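Local coordinates for protein FI20010p1 (PDB 7CFB) that probably acts in assembly of the piRNA amplification complex for gene silencing, Krimper being represented here by its first extended Tudor domain without ligand, at residues V101-N106 with D225-D230. Residues are numbered along the deposited sequence; the frame is centred on the assembly and turned at random.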
# COMPACT_ATOMS: atom_id res chain seq x y z
N VAL A 101 1.30 10.01 -3.38
CA VAL A 101 0.26 10.36 -4.36
C VAL A 101 -1.00 10.77 -3.60
O VAL A 101 -1.29 10.21 -2.59
CB VAL A 101 0.02 9.24 -5.39
CG1 VAL A 101 -0.40 7.94 -4.75
CG2 VAL A 101 -0.94 9.66 -6.48
N LEU A 102 -1.68 11.76 -4.12
CA LEU A 102 -2.90 12.26 -3.47
C LEU A 102 -4.13 11.63 -4.10
O LEU A 102 -4.22 11.60 -5.29
CB LEU A 102 -2.95 13.78 -3.61
CG LEU A 102 -4.31 14.40 -3.29
CD1 LEU A 102 -4.57 14.40 -1.81
CD2 LEU A 102 -4.41 15.79 -3.86
N ASP A 103 -4.97 11.05 -3.28
CA ASP A 103 -6.31 10.63 -3.72
C ASP A 103 -7.14 11.89 -3.43
O ASP A 103 -7.43 12.11 -2.29
CB ASP A 103 -6.80 9.41 -2.95
CG ASP A 103 -8.25 9.09 -3.23
OD1 ASP A 103 -8.88 9.88 -3.89
OD2 ASP A 103 -8.71 8.05 -2.81
N SER A 104 -7.37 12.72 -4.44
CA SER A 104 -8.07 14.02 -4.25
C SER A 104 -9.53 13.86 -3.86
O SER A 104 -9.96 14.58 -3.00
CB SER A 104 -7.82 15.01 -5.33
OG SER A 104 -8.41 14.62 -6.54
N ILE A 105 -10.22 12.89 -4.43
CA ILE A 105 -11.65 12.70 -4.08
C ILE A 105 -11.81 12.36 -2.60
O ILE A 105 -12.57 13.02 -1.93
CB ILE A 105 -12.28 11.60 -4.95
CG1 ILE A 105 -11.95 11.78 -6.43
CG2 ILE A 105 -13.77 11.55 -4.74
CD1 ILE A 105 -12.56 12.98 -7.05
N ASN A 106 -11.01 11.43 -2.10
CA ASN A 106 -11.16 10.95 -0.71
C ASN A 106 -10.20 11.62 0.26
O ASN A 106 -10.11 11.21 1.36
CB ASN A 106 -11.22 9.44 -0.69
CG ASN A 106 -12.32 8.97 -1.60
OD1 ASN A 106 -12.05 8.36 -2.62
ND2 ASN A 106 -13.55 9.30 -1.28
N ASP A 225 -10.58 3.46 4.09
CA ASP A 225 -11.68 2.66 3.49
C ASP A 225 -12.46 3.49 2.48
O ASP A 225 -12.86 2.92 1.49
CB ASP A 225 -12.48 1.91 4.55
CG ASP A 225 -13.31 0.79 3.97
OD1 ASP A 225 -12.74 -0.10 3.38
OD2 ASP A 225 -14.50 0.85 4.10
N GLU A 226 -12.67 4.77 2.73
CA GLU A 226 -13.40 5.60 1.73
C GLU A 226 -12.62 5.67 0.42
O GLU A 226 -13.25 5.61 -0.61
CB GLU A 226 -13.81 6.92 2.36
CG GLU A 226 -14.49 6.68 3.69
CD GLU A 226 -15.65 7.58 4.01
OE1 GLU A 226 -15.51 8.41 4.92
OE2 GLU A 226 -16.68 7.46 3.34
N SER A 227 -11.30 5.80 0.48
CA SER A 227 -10.47 5.79 -0.75
C SER A 227 -10.57 4.43 -1.44
O SER A 227 -10.79 4.42 -2.62
CB SER A 227 -9.05 6.03 -0.39
OG SER A 227 -8.25 6.14 -1.53
N THR A 228 -10.46 3.35 -0.67
CA THR A 228 -10.47 1.95 -1.14
C THR A 228 -11.83 1.59 -1.72
O THR A 228 -11.86 0.88 -2.68
CB THR A 228 -10.08 0.97 -0.02
OG1 THR A 228 -8.71 1.17 0.30
CG2 THR A 228 -10.30 -0.47 -0.41
N SER A 229 -12.90 2.07 -1.11
CA SER A 229 -14.28 1.73 -1.54
C SER A 229 -14.83 2.69 -2.59
O SER A 229 -15.95 2.49 -2.99
CB SER A 229 -15.17 1.66 -0.35
OG SER A 229 -15.89 2.86 -0.19
N ASP A 230 -14.08 3.71 -2.98
CA ASP A 230 -14.53 4.69 -4.00
C ASP A 230 -15.01 3.96 -5.26
O ASP A 230 -14.24 3.20 -5.80
CB ASP A 230 -13.47 5.72 -4.32
CG ASP A 230 -13.99 6.77 -5.28
OD1 ASP A 230 -14.29 6.43 -6.37
OD2 ASP A 230 -14.06 7.90 -4.88
O HOH W 1 -9.98 6.07 -4.67
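In Asp-103 the chi1 of 171° swings CG away from the main-chain nitrogen, and Ser-227 OG is turned likewise, which brings carboxylate and hydroxyl together. Ser-227 OG donates to Asp-103 OD2. The modelled separation of these two atoms, 2.3 Å, is very short, so the exact length is doubtful. A water gives a second link. The water O donates to Asp-103 OD2 at 3.0 Å. The same water O donates to the carbonyl O of Ser-227 at 2.8 Å.

The other carboxylate oxygen turns back to its own chain. Asp-103 OD1 accepts from the backbone N of Asn-106 at 3.2 Å. The N-H points almost straight at it, from above the carboxylate plane. This is an Asx motif within the turn between strands 99-103 and 108-117, which it probably steadies.

Asn-106 lies against the C-terminal end of helix 215-228. Its CB packs on Ser-227 CA at 3.7 Å. Its amide sits beside the Asp-230 carboxylate, the two planes 68° apart. Cutting Asn-106 back to an alanine would probably leave a gap where the amide lay, beside the Asp-230 carboxylate and the carbonyl O of Glu-226.

Ile-105 CG2 also touches Asp-230 OD2, at 3.7 Å. Asp-230 OD1 bonds to Leu-232 N and forms a salt bridge with Arg-239. Phe-238 touches both Asp-103 and Ser-227.

The contact thus joins a turn of the Tudor-domain sheet to the end of a helix 119 residues further on. Its chemistry is mainly polar: one carboxylate probably steadies the turn through OD1 and reaches the helix end through OD2, by a water and by a hydroxyl bond of doubtful length.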